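Local coordinates for XPF endonuclease (Aeropyrum pernix, PDB 2BGW), which probably cuts DNA at junctions of duplex and single strand, as a magnesium-binding, structure-specific endonuclease of nucleotide excision repair, at residues S73-T81 against Y162-R172; F59-F69 against Y95-M106. All coordinates share one frame; numbering follows the deposited sequence.

Overall arrangement
From the N terminus the chain lays down strands 10-14 to 49-55 of the nuclease sheet, then helix 56-65 and helix 67-78. Contact 2 closes the shorter loop: it brings 59-69 against 95-106, across strand 81-87, and ties these helices to helix 99-112 within the nuclease domain. Contact 1 closes a longer loop, from 73-81 to 162-172, and joins the end of helix 67-78 to the first helix-hairpin-helix motif. Because 73-81 falls between the two segments of contact 2 and 162-172 beyond them, the loops cross. Helix 67-78 serves both contacts, whose centres lie about 25 Å apart, and both also touch the second subunit.

Contact 1: S73-T81 against Y162-R172; sequences SRLAEHYET and YILQSFPGIGR. With nucleotides of chain C.
The first helix-hairpin-helix motif meets the end of nuclease helix 67-78 here, with DNA bound along the seam. Arg172, at the start of the motif's second helix, reaches toward the last turn of the nuclease helix. Its chain bends at chi3 (-86°), which brings NH1 within 2.6 Å of Glu77 O, a weak, strongly bent hydrogen bond at the edge of the guanidinium. NH2 turns to the DNA, donating to O6 of DG14 of chain C at 2.7 Å, while NH1 and NH2 each make a weak bond to N7 of the same base. Replaced by alanine, this position would probably leave Glu77 O without this donor and DG14 O6 of chain C without the guanidinium bond.

The hairpin suits a backbone grip on phosphate: Gly169 N donates to OP1 of DG14 of chain C at 3.0 Å, and at Gly171 a CB would collide with O5' of DT13 of chain C. From the nuclease side, Ala76 O accepts N6 of DA15 of chain C at 2.9 Å.

Farther from the DNA, His78 fills the joint. Its ND1 donates almost straight (173°) to Arg74 O, which lies in the ring plane, and this bond fixes the ring's rotation. Tyr162 turns an edge toward the imidazole face, an offset edge-to-face pair with centroids 5.2 Å apart; its CG stands opposite the backbone N (chi1 177°), directing the ring to that spot. Gln165 OE1 comes to the imidazole edge, 3.0 Å from His78 CD2. Arg74 reaches past the Tyr162 hydroxyl to a bound sulfate. Arg172 thus shares one guanidinium between a backbone carbonyl and a base, so the meeting of the two domains and the binding of the DNA probably depend on each other.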
loop_
_atom_site.group_PDB
_atom_site.type_symbol
_atom_site.label_atom_id
_atom_site.label_comp_id
_atom_site.label_asym_id
_atom_site.label_seq_id
_atom_site.Cartn_x
_atom_site.Cartn_y
_atom_site.Cartn_z
ATOM N N SER A 73 -6.664 5.004 2.497
ATOM C CA SER A 73 -5.971 6.288 2.509
ATOM C C SER A 73 -4.870 6.353 3.583
ATOM O O SER A 73 -3.867 7.039 3.399
ATOM C CB SER A 73 -6.975 7.432 2.704
ATOM O OG SER A 73 -7.694 7.248 3.927
ATOM N N ARG A 74 -5.056 5.648 4.693
ATOM C CA ARG A 74 -4.002 5.548 5.673
ATOM C C ARG A 74 -2.776 4.886 5.044
ATOM O O ARG A 74 -1.674 5.470 5.041
ATOM C CB ARG A 74 -4.463 4.757 6.881
ATOM C CG ARG A 74 -4.158 5.504 8.171
ATOM C CD ARG A 74 -4.835 4.882 9.362
ATOM N NE ARG A 74 -4.241 3.582 9.662
ATOM C CZ ARG A 74 -4.113 3.093 10.894
ATOM N NH1 ARG A 74 -4.533 3.807 11.940
ATOM N NH2 ARG A 74 -3.566 1.896 11.087
ATOM N N LEU A 75 -2.977 3.694 4.472
ATOM C CA LEU A 75 -1.893 2.960 3.871
ATOM C C LEU A 75 -1.172 3.806 2.846
ATOM O O LEU A 75 0.055 3.865 2.840
ATOM C CB LEU A 75 -2.384 1.655 3.287
ATOM C CG LEU A 75 -2.963 0.631 4.263
ATOM C CD1 LEU A 75 -3.649 -0.458 3.473
ATOM C CD2 LEU A 75 -1.967 0.015 5.225
ATOM N N ALA A 76 -1.927 4.515 2.021
ATOM C CA ALA A 76 -1.358 5.279 0.938
ATOM C C ALA A 76 -0.576 6.497 1.418
ATOM O O ALA A 76 0.337 6.961 0.730
ATOM C CB ALA A 76 -2.442 5.676 -0.032
ATOM N N GLU A 77 -0.952 7.013 2.587
ATOM C CA GLU A 77 -0.248 8.130 3.234
ATOM C C GLU A 77 1.099 7.689 3.789
ATOM O O GLU A 77 2.050 8.440 3.761
ATOM C CB GLU A 77 -1.066 8.647 4.413
ATOM C CG GLU A 77 -0.635 9.998 4.984
ATOM C CD GLU A 77 -1.356 10.375 6.294
ATOM O OE1 GLU A 77 -2.396 9.774 6.666
ATOM O OE2 GLU A 77 -0.870 11.312 6.965
ATOM N N HIS A 78 1.182 6.467 4.292
ATOM C CA HIS A 78 2.356 6.067 5.027
ATOM C C HIS A 78 3.372 5.221 4.259
ATOM O O HIS A 78 4.528 5.160 4.640
ATOM C CB HIS A 78 1.921 5.369 6.302
ATOM C CG HIS A 78 1.189 6.266 7.246
ATOM N ND1 HIS A 78 -0.142 6.583 7.090
ATOM C CD2 HIS A 78 1.607 6.937 8.343
ATOM C CE1 HIS A 78 -0.513 7.404 8.054
ATOM N NE2 HIS A 78 0.530 7.636 8.827
ATOM N N TYR A 79 2.970 4.561 3.188
ATOM C CA TYR A 79 3.919 3.737 2.479
ATOM C C TYR A 79 3.953 4.141 1.079
ATOM O O TYR A 79 2.977 4.633 0.528
ATOM C CB TYR A 79 3.554 2.287 2.580
ATOM C CG TYR A 79 3.731 1.800 3.971
ATOM C CD1 TYR A 79 2.747 2.010 4.920
ATOM C CD2 TYR A 79 4.900 1.167 4.364
ATOM C CE1 TYR A 79 2.911 1.576 6.213
ATOM C CE2 TYR A 79 5.075 0.727 5.670
ATOM C CZ TYR A 79 4.076 0.937 6.582
ATOM O OH TYR A 79 4.206 0.515 7.873
ATOM N N GLU A 80 5.094 3.957 0.460
ATOM C CA GLU A 80 5.230 4.512 -0.870
ATOM C C GLU A 80 4.511 3.637 -1.923
ATOM O O GLU A 80 4.162 4.099 -3.006
ATOM C CB GLU A 80 6.708 4.801 -1.134
ATOM C CG GLU A 80 7.469 3.766 -1.899
ATOM C CD GLU A 80 7.962 4.348 -3.225
ATOM O OE1 GLU A 80 7.192 5.159 -3.827
ATOM O OE2 GLU A 80 9.109 4.011 -3.649
ATOM N N THR A 81 4.260 2.384 -1.551
ATOM C CA THR A 81 3.689 1.392 -2.425
ATOM C C THR A 81 2.751 0.548 -1.588
ATOM O O THR A 81 3.153 -0.072 -0.608
ATOM C CB THR A 81 4.807 0.527 -3.062
ATOM O OG1 THR A 81 5.579 1.335 -3.955
ATOM C CG2 THR A 81 4.249 -0.610 -3.863
ATOM N N TYR A 162 5.839 5.886 11.697
ATOM C CA TYR A 162 4.413 6.166 11.818
ATOM C C TYR A 162 4.211 7.339 12.771
ATOM O O TYR A 162 3.361 8.214 12.557
ATOM C CB TYR A 162 3.682 4.904 12.315
ATOM C CG TYR A 162 2.202 5.048 12.569
ATOM C CD1 TYR A 162 1.371 5.641 11.632
ATOM C CD2 TYR A 162 1.633 4.570 13.745
ATOM C CE1 TYR A 162 0.008 5.783 11.871
ATOM C CE2 TYR A 162 0.275 4.689 13.992
ATOM C CZ TYR A 162 -0.531 5.304 13.056
ATOM O OH TYR A 162 -1.880 5.433 13.274
ATOM N N ILE A 163 5.027 7.358 13.814
ATOM C CA ILE A 163 4.981 8.410 14.810
ATOM C C ILE A 163 5.459 9.720 14.192
ATOM O O ILE A 163 4.729 10.704 14.214
ATOM C CB ILE A 163 5.671 7.955 16.105
ATOM C CG1 ILE A 163 4.795 6.857 16.699
ATOM C CG2 ILE A 163 5.834 9.105 17.084
ATOM C CD1 ILE A 163 5.415 5.985 17.686
ATOM N N LEU A 164 6.622 9.728 13.554
ATOM C CA LEU A 164 7.036 10.933 12.842
ATOM C C LEU A 164 5.982 11.421 11.828
ATOM O O LEU A 164 5.779 12.640 11.742
ATOM C CB LEU A 164 8.411 10.765 12.182
ATOM C CG LEU A 164 9.603 10.525 13.126
ATOM C CD1 LEU A 164 10.798 10.020 12.362
ATOM C CD2 LEU A 164 9.990 11.774 13.881
ATOM N N GLN A 165 5.306 10.509 11.091
ATOM C CA GLN A 165 4.320 10.907 10.028
ATOM C C GLN A 165 3.087 11.658 10.576
ATOM O O GLN A 165 2.476 12.497 9.886
ATOM C CB GLN A 165 3.843 9.700 9.208
ATOM C CG GLN A 165 4.478 9.483 7.802
ATOM C CD GLN A 165 5.119 8.059 7.667
ATOM O OE1 GLN A 165 4.421 7.063 7.458
ATOM N NE2 GLN A 165 6.448 7.978 7.829
ATOM N N SER A 166 2.747 11.360 11.824
ATOM C CA SER A 166 1.616 11.980 12.476
ATOM C C SER A 166 1.790 13.486 12.709
ATOM O O SER A 166 0.838 14.173 13.025
ATOM C CB SER A 166 1.283 11.247 13.780
ATOM O OG SER A 166 2.292 11.450 14.762
ATOM N N PHE A 167 3.000 14.003 12.548
ATOM C CA PHE A 167 3.232 15.437 12.661
ATOM C C PHE A 167 2.802 16.155 11.395
ATOM O O PHE A 167 2.855 15.585 10.283
ATOM C CB PHE A 167 4.706 15.727 12.915
ATOM C CG PHE A 167 5.132 15.570 14.364
ATOM C CD1 PHE A 167 5.281 14.298 14.942
ATOM C CD2 PHE A 167 5.414 16.691 15.143
ATOM C CE1 PHE A 167 5.682 14.146 16.273
ATOM C CE2 PHE A 167 5.827 16.555 16.481
ATOM C CZ PHE A 167 5.960 15.282 17.038
ATOM N N PRO A 168 2.367 17.416 11.545
ATOM C CA PRO A 168 2.081 18.243 10.388
ATOM C C PRO A 168 3.388 18.465 9.649
ATOM O O PRO A 168 4.421 18.478 10.293
ATOM C CB PRO A 168 1.613 19.549 11.017
ATOM C CG PRO A 168 1.169 19.168 12.383
ATOM C CD PRO A 168 2.125 18.148 12.799
ATOM N N GLY A 169 3.352 18.613 8.327
ATOM C CA GLY A 169 4.561 18.814 7.534
ATOM C C GLY A 169 5.399 17.554 7.377
ATOM O O GLY A 169 6.130 17.408 6.401
ATOM N N ILE A 170 5.309 16.636 8.331
ATOM C CA ILE A 170 6.091 15.407 8.252
ATOM C C ILE A 170 5.350 14.241 7.554
ATOM O O ILE A 170 4.390 13.649 8.111
ATOM C CB ILE A 170 6.593 14.975 9.635
ATOM C CG1 ILE A 170 7.412 16.105 10.260
ATOM C CG2 ILE A 170 7.409 13.699 9.523
ATOM C CD1 ILE A 170 7.944 15.765 11.653
ATOM N N GLY A 171 5.816 13.925 6.340
ATOM C CA GLY A 171 5.286 12.795 5.568
ATOM C C GLY A 171 6.228 11.618 5.411
ATOM O O GLY A 171 7.035 11.361 6.292
ATOM N N ARG A 172 6.132 10.906 4.290
ATOM C CA ARG A 172 6.923 9.680 4.066
ATOM C C ARG A 172 8.436 9.891 4.055
ATOM O O ARG A 172 9.164 9.144 4.713
ATOM C CB ARG A 172 6.566 9.045 2.724
ATOM C CG ARG A 172 5.247 8.366 2.633
ATOM C CD ARG A 172 5.059 7.741 1.227
ATOM N NE ARG A 172 4.522 8.644 0.202
ATOM C CZ ARG A 172 3.350 9.284 0.284
ATOM N NH1 ARG A 172 2.577 9.168 1.353
ATOM N NH2 ARG A 172 2.947 10.057 -0.708
ATOM P P DT C 13 7.071 14.136 2.871
ATOM O OP1 DT C 13 7.731 14.017 4.197
ATOM O OP2 DT C 13 6.880 12.896 2.093
ATOM O "O5'" DT C 13 5.663 14.903 2.968
ATOM C "C5'" DT C 13 5.521 16.209 3.549
ATOM C "C4'" DT C 13 4.059 16.653 3.569
ATOM O "O4'" DT C 13 3.439 16.691 2.241
ATOM C "C3'" DT C 13 3.143 15.770 4.395
ATOM O "O3'" DT C 13 2.278 16.664 5.051
ATOM C "C2'" DT C 13 2.474 14.854 3.346
ATOM C "C1'" DT C 13 2.344 15.772 2.129
ATOM N N1 DT C 13 2.416 15.238 0.693
ATOM C C2 DT C 13 1.506 15.661 -0.272
ATOM O O2 DT C 13 0.581 16.414 -0.069
ATOM N N3 DT C 13 1.674 15.171 -1.535
ATOM C C4 DT C 13 2.662 14.328 -1.973
ATOM O O4 DT C 13 2.714 13.966 -3.151
ATOM C C5 DT C 13 3.591 13.901 -0.950
ATOM C C7 DT C 13 4.499 12.737 -1.203
ATOM C C6 DT C 13 3.427 14.381 0.303
ATOM P P DG C 14 1.353 16.227 6.284
ATOM O OP1 DG C 14 0.954 17.476 6.972
ATOM O OP2 DG C 14 1.950 15.117 7.104
ATOM O "O5'" DG C 14 0.069 15.760 5.475
ATOM C "C5'" DG C 14 -0.501 16.683 4.559
ATOM C "C4'" DG C 14 -1.748 16.107 3.916
ATOM O "O4'" DG C 14 -1.367 15.474 2.661
ATOM C "C3'" DG C 14 -2.489 15.050 4.723
ATOM O "O3'" DG C 14 -3.881 15.294 4.522
ATOM C "C2'" DG C 14 -1.959 13.727 4.131
ATOM C "C1'" DG C 14 -1.796 14.116 2.658
ATOM N N9 DG C 14 -0.890 13.348 1.788
ATOM C C8 DG C 14 0.178 12.566 2.131
ATOM N N7 DG C 14 0.773 12.008 1.105
ATOM C C5 DG C 14 0.061 12.449 0.003
ATOM C C6 DG C 14 0.227 12.183 -1.388
ATOM O O6 DG C 14 1.063 11.480 -1.981
ATOM N N1 DG C 14 -0.720 12.820 -2.177
ATOM C C2 DG C 14 -1.704 13.614 -1.689
ATOM N N2 DG C 14 -2.486 14.124 -2.640
ATOM N N3 DG C 14 -1.888 13.880 -0.398
ATOM C C4 DG C 14 -0.969 13.270 0.404
ATOM P P DA C 15 -5.000 14.383 5.239
ATOM O OP1 DA C 15 -6.044 15.302 5.728
ATOM O OP2 DA C 15 -4.327 13.470 6.198
ATOM O "O5'" DA C 15 -5.653 13.520 4.069
ATOM C "C5'" DA C 15 -6.357 14.268 3.073
ATOM C "C4'" DA C 15 -6.574 13.416 1.844
ATOM O "O4'" DA C 15 -5.275 13.066 1.284
ATOM C "C3'" DA C 15 -7.258 12.093 2.187
ATOM O "O3'" DA C 15 -8.596 12.058 1.677
ATOM C "C2'" DA C 15 -6.363 11.015 1.575
ATOM C "C1'" DA C 15 -5.423 11.811 0.663
ATOM N N9 DA C 15 -4.165 11.086 0.475
ATOM C C8 DA C 15 -3.334 10.596 1.446
ATOM N N7 DA C 15 -2.304 9.938 0.960
ATOM C C5 DA C 15 -2.479 9.987 -0.417
ATOM C C6 DA C 15 -1.732 9.452 -1.493
ATOM N N6 DA C 15 -0.596 8.757 -1.346
ATOM N N1 DA C 15 -2.203 9.673 -2.736
ATOM C C2 DA C 15 -3.339 10.374 -2.864
ATOM N N3 DA C 15 -4.132 10.910 -1.935
ATOM C C4 DA C 15 -3.632 10.679 -0.725
#

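Contact 2: F59-F69 against Y95-M106; sequences FAKSLFDGRLF and YRGRERSLYAAM
Leu63 of helix 56-65 packs on Leu102 and Ala105 of helix 99-112 in the ERCC4 nuclease domain, a PD-(D/E)XK fold, where segments 59-65 and 99-106 cross almost at right angles (89°), their axes 10.6 Å apart at closest approach. From CB, which points at the facing helix, the chain runs to CG opposite the backbone N (chi1 172°); CG also lies over one face of the Phe64 ring, toward its rim. There it forks. CD1 touches Ala105 CB at 3.8 Å, while CD2 lies 3.5 Å from the same Ala105 CB and 3.6 Å from Leu102 CD2. The small alanine leaves room for the branched leucine.

On one flank Phe59 sets its ring against Met106 CG, and Phe69, from the next helix, brings CE1 to Ala105. Toward the other end, Phe64 and Tyr95 meet rim to rim with nearly parallel planes, and the edge of Phe64 also faces Ser101 OG. Ala60 is equally apt: having only a methyl, it lets the face of the tyrosine ring settle over it. That methyl makes a CH-pi contact, Ala60 CB standing 3.6 Å above the centre of the Tyr95 ring.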
loop_
_atom_site.group_PDB
_atom_site.type_symbol
_atom_site.label_atom_id
_atom_site.label_comp_id
_atom_site.label_asym_id
_atom_site.label_seq_id
_atom_site.Cartn_x
_atom_site.Cartn_y
_atom_site.Cartn_z
ATOM N N PHE A 59 -13.229 -7.720 1.368
ATOM C CA PHE A 59 -13.100 -6.564 0.516
ATOM C C PHE A 59 -14.448 -5.901 0.365
ATOM O O PHE A 59 -14.579 -4.697 0.621
ATOM C CB PHE A 59 -12.555 -6.896 -0.848
ATOM C CG PHE A 59 -12.309 -5.691 -1.678
ATOM C CD1 PHE A 59 -11.148 -4.955 -1.522
ATOM C CD2 PHE A 59 -13.247 -5.271 -2.606
ATOM C CE1 PHE A 59 -10.915 -3.826 -2.294
ATOM C CE2 PHE A 59 -13.023 -4.140 -3.383
ATOM C CZ PHE A 59 -11.852 -3.418 -3.223
ATOM N N ALA A 60 -15.448 -6.697 -0.031
ATOM C CA ALA A 60 -16.812 -6.215 -0.240
ATOM C C ALA A 60 -17.365 -5.609 1.040
ATOM O O ALA A 60 -17.718 -4.422 1.065
ATOM C CB ALA A 60 -17.692 -7.327 -0.725
ATOM N N LYS A 61 -17.386 -6.414 2.104
ATOM C CA LYS A 61 -17.922 -5.996 3.393
ATOM C C LYS A 61 -17.424 -4.594 3.769
ATOM O O LYS A 61 -18.208 -3.644 3.911
ATOM C CB LYS A 61 -17.603 -7.030 4.467
ATOM C CG LYS A 61 -18.390 -6.834 5.737
ATOM C CD LYS A 61 -17.880 -7.682 6.957
ATOM C CE LYS A 61 -18.283 -6.960 8.311
ATOM N NZ LYS A 61 -18.097 -7.725 9.595
ATOM N N SER A 62 -16.117 -4.433 3.843
ATOM C CA SER A 62 -15.570 -3.146 4.248
ATOM C C SER A 62 -15.819 -2.010 3.246
ATOM O O SER A 62 -15.803 -0.853 3.646
ATOM C CB SER A 62 -14.087 -3.275 4.516
ATOM O OG SER A 62 -13.423 -3.147 3.279
ATOM N N LEU A 63 -16.031 -2.311 1.962
ATOM C CA LEU A 63 -16.423 -1.251 1.034
ATOM C C LEU A 63 -17.700 -0.626 1.553
ATOM O O LEU A 63 -17.812 0.586 1.607
ATOM C CB LEU A 63 -16.630 -1.745 -0.400
ATOM C CG LEU A 63 -17.232 -0.782 -1.459
ATOM C CD1 LEU A 63 -16.560 0.595 -1.523
ATOM C CD2 LEU A 63 -17.306 -1.391 -2.875
ATOM N N PHE A 64 -18.657 -1.446 1.979
ATOM C CA PHE A 64 -19.944 -0.908 2.389
ATOM C C PHE A 64 -19.975 -0.459 3.845
ATOM O O PHE A 64 -20.830 0.332 4.201
ATOM C CB PHE A 64 -21.072 -1.884 2.069
ATOM C CG PHE A 64 -21.101 -2.308 0.626
ATOM C CD1 PHE A 64 -20.885 -3.644 0.273
ATOM C CD2 PHE A 64 -21.306 -1.365 -0.387
ATOM C CE1 PHE A 64 -20.902 -4.039 -1.058
ATOM C CE2 PHE A 64 -21.312 -1.747 -1.728
ATOM C CZ PHE A 64 -21.116 -3.089 -2.063
ATOM N N ASP A 65 -19.076 -0.985 4.684
ATOM C CA ASP A 65 -18.825 -0.456 6.033
ATOM C C ASP A 65 -18.411 0.997 5.998
ATOM O O ASP A 65 -18.759 1.750 6.886
ATOM C CB ASP A 65 -17.653 -1.182 6.674
ATOM C CG ASP A 65 -18.039 -2.502 7.272
ATOM O OD1 ASP A 65 -19.233 -2.877 7.191
ATOM O OD2 ASP A 65 -17.134 -3.179 7.828
ATOM N N GLY A 66 -17.643 1.383 4.984
ATOM C CA GLY A 66 -16.913 2.638 5.041
ATOM C C GLY A 66 -15.488 2.399 5.524
ATOM O O GLY A 66 -14.597 3.234 5.319
ATOM N N ARG A 67 -15.274 1.250 6.168
ATOM C CA ARG A 67 -13.946 0.811 6.577
ATOM C C ARG A 67 -12.889 0.836 5.448
ATOM O O ARG A 67 -11.779 1.326 5.662
ATOM C CB ARG A 67 -14.026 -0.591 7.134
ATOM C CG ARG A 67 -14.354 -0.701 8.579
ATOM C CD ARG A 67 -13.903 -2.089 9.001
ATOM N NE ARG A 67 -14.168 -2.376 10.410
ATOM C CZ ARG A 67 -14.422 -3.601 10.899
ATOM N NH1 ARG A 67 -14.461 -4.669 10.086
ATOM N NH2 ARG A 67 -14.658 -3.767 12.208
ATOM N N LEU A 68 -13.225 0.322 4.259
ATOM C CA LEU A 68 -12.250 0.163 3.172
ATOM C C LEU A 68 -11.451 1.399 2.788
ATOM O O LEU A 68 -10.228 1.343 2.716
ATOM C CB LEU A 68 -12.897 -0.401 1.919
ATOM C CG LEU A 68 -11.912 -0.675 0.775
ATOM C CD1 LEU A 68 -10.929 -1.821 1.115
ATOM C CD2 LEU A 68 -12.644 -0.936 -0.528
ATOM N N PHE A 69 -12.118 2.503 2.512
ATOM C CA PHE A 69 -11.384 3.657 2.050
ATOM C C PHE A 69 -10.666 4.437 3.161
ATOM O O PHE A 69 -9.774 5.258 2.878
ATOM C CB PHE A 69 -12.300 4.554 1.249
ATOM C CG PHE A 69 -12.528 4.069 -0.127
ATOM C CD1 PHE A 69 -13.208 2.878 -0.355
ATOM C CD2 PHE A 69 -12.050 4.787 -1.213
ATOM C CE1 PHE A 69 -13.415 2.416 -1.669
ATOM C CE2 PHE A 69 -12.248 4.339 -2.524
ATOM C CZ PHE A 69 -12.939 3.160 -2.752
ATOM N N TYR A 95 -22.939 -11.066 -3.365
ATOM C CA TYR A 95 -22.736 -9.643 -3.721
ATOM C C TYR A 95 -22.979 -9.287 -5.173
ATOM O O TYR A 95 -22.701 -8.153 -5.588
ATOM C CB TYR A 95 -21.339 -9.169 -3.334
ATOM C CG TYR A 95 -21.195 -8.856 -1.886
ATOM C CD1 TYR A 95 -20.726 -9.816 -0.990
ATOM C CD2 TYR A 95 -21.533 -7.604 -1.398
ATOM C CE1 TYR A 95 -20.593 -9.537 0.370
ATOM C CE2 TYR A 95 -21.414 -7.310 -0.043
ATOM C CZ TYR A 95 -20.947 -8.283 0.830
ATOM O OH TYR A 95 -20.836 -7.979 2.168
ATOM N N ARG A 96 -23.500 -10.246 -5.939
ATOM C CA ARG A 96 -23.905 -10.024 -7.329
ATOM C C ARG A 96 -24.761 -8.783 -7.484
ATOM O O ARG A 96 -25.452 -8.359 -6.530
ATOM C CB ARG A 96 -24.725 -11.200 -7.817
ATOM C CG ARG A 96 -23.920 -12.278 -8.467
ATOM C CD ARG A 96 -23.868 -13.511 -7.598
ATOM N NE ARG A 96 -22.912 -14.486 -8.128
ATOM C CZ ARG A 96 -23.031 -15.807 -7.998
ATOM N NH1 ARG A 96 -24.084 -16.332 -7.360
ATOM N NH2 ARG A 96 -22.104 -16.604 -8.520
ATOM N N GLY A 97 -24.742 -8.202 -8.681
ATOM C CA GLY A 97 -25.644 -7.083 -8.952
ATOM C C GLY A 97 -25.116 -5.818 -8.308
ATOM O O GLY A 97 -25.131 -4.760 -8.937
ATOM N N ARG A 98 -24.621 -5.929 -7.067
ATOM C CA ARG A 98 -23.780 -4.880 -6.463
ATOM C C ARG A 98 -22.385 -4.744 -7.115
ATOM O O ARG A 98 -21.557 -4.014 -6.617
ATOM C CB ARG A 98 -23.618 -5.102 -4.952
ATOM C CG ARG A 98 -24.804 -4.686 -4.077
ATOM C CD ARG A 98 -25.054 -5.752 -2.997
ATOM N NE ARG A 98 -24.827 -5.280 -1.626
ATOM C CZ ARG A 98 -24.791 -6.073 -0.542
ATOM N NH1 ARG A 98 -24.944 -7.398 -0.667
ATOM N NH2 ARG A 98 -24.594 -5.555 0.677
ATOM N N GLU A 99 -22.130 -5.421 -8.228
ATOM C CA GLU A 99 -20.828 -5.335 -8.903
ATOM C C GLU A 99 -20.407 -3.952 -9.387
ATOM O O GLU A 99 -19.205 -3.691 -9.529
ATOM C CB GLU A 99 -20.788 -6.172 -10.168
ATOM C CG GLU A 99 -21.618 -7.397 -10.241
ATOM C CD GLU A 99 -21.187 -8.170 -11.455
ATOM O OE1 GLU A 99 -21.416 -7.682 -12.598
ATOM O OE2 GLU A 99 -20.562 -9.240 -11.265
ATOM N N ARG A 100 -21.375 -3.097 -9.731
ATOM C CA ARG A 100 -21.024 -1.769 -10.213
ATOM C C ARG A 100 -20.240 -1.119 -9.095
ATOM O O ARG A 100 -19.228 -0.491 -9.358
ATOM C CB ARG A 100 -22.237 -0.925 -10.564
ATOM C CG ARG A 100 -21.882 0.487 -11.043
ATOM C CD ARG A 100 -22.092 0.631 -12.564
ATOM N NE ARG A 100 -21.716 1.949 -13.090
ATOM C CZ ARG A 100 -22.371 3.089 -12.836
ATOM N NH1 ARG A 100 -23.448 3.081 -12.047
ATOM N NH2 ARG A 100 -21.938 4.249 -13.353
ATOM N N SER A 101 -20.690 -1.309 -7.854
ATOM C CA SER A 101 -19.976 -0.833 -6.686
ATOM C C SER A 101 -18.552 -1.385 -6.633
ATOM O O SER A 101 -17.586 -0.627 -6.734
ATOM C CB SER A 101 -20.720 -1.230 -5.419
ATOM O OG SER A 101 -21.649 -0.246 -5.068
ATOM N N LEU A 102 -18.432 -2.704 -6.487
ATOM C CA LEU A 102 -17.149 -3.347 -6.258
ATOM C C LEU A 102 -16.065 -2.897 -7.252
ATOM O O LEU A 102 -15.039 -2.334 -6.839
ATOM C CB LEU A 102 -17.314 -4.864 -6.201
ATOM C CG LEU A 102 -18.057 -5.301 -4.939
ATOM C CD1 LEU A 102 -18.272 -6.790 -4.880
ATOM C CD2 LEU A 102 -17.326 -4.881 -3.711
ATOM N N TYR A 103 -16.309 -3.093 -8.548
ATOM C CA TYR A 103 -15.318 -2.754 -9.555
ATOM C C TYR A 103 -15.027 -1.258 -9.516
ATOM O O TYR A 103 -13.877 -0.849 -9.673
ATOM C CB TYR A 103 -15.743 -3.196 -10.964
ATOM C CG TYR A 103 -15.845 -4.696 -11.156
ATOM C CD1 TYR A 103 -17.076 -5.306 -11.425
ATOM C CD2 TYR A 103 -14.715 -5.517 -11.063
ATOM C CE1 TYR A 103 -17.188 -6.700 -11.597
ATOM C CE2 TYR A 103 -14.817 -6.921 -11.245
ATOM C CZ TYR A 103 -16.066 -7.492 -11.509
ATOM O OH TYR A 103 -16.178 -8.846 -11.673
ATOM N N ALA A 104 -16.050 -0.435 -9.289
ATOM C CA ALA A 104 -15.839 1.016 -9.188
ATOM C C ALA A 104 -14.879 1.330 -8.044
ATOM O O ALA A 104 -13.968 2.139 -8.202
ATOM C CB ALA A 104 -17.142 1.754 -9.015
ATOM N N ALA A 105 -15.063 0.671 -6.910
ATOM C CA ALA A 105 -14.150 0.845 -5.803
ATOM C C ALA A 105 -12.732 0.530 -6.278
ATOM O O ALA A 105 -11.816 1.341 -6.134
ATOM C CB ALA A 105 -14.540 -0.060 -4.637
ATOM N N MET A 106 -12.566 -0.647 -6.866
ATOM C CA MET A 106 -11.270 -1.081 -7.332
ATOM C C MET A 106 -10.603 -0.002 -8.155
ATOM O O MET A 106 -9.488 0.403 -7.854
ATOM C CB MET A 106 -11.425 -2.347 -8.142
ATOM C CG MET A 106 -11.884 -3.491 -7.302
ATOM S SD MET A 106 -12.150 -4.905 -8.341
ATOM C CE MET A 106 -12.349 -6.156 -7.047
#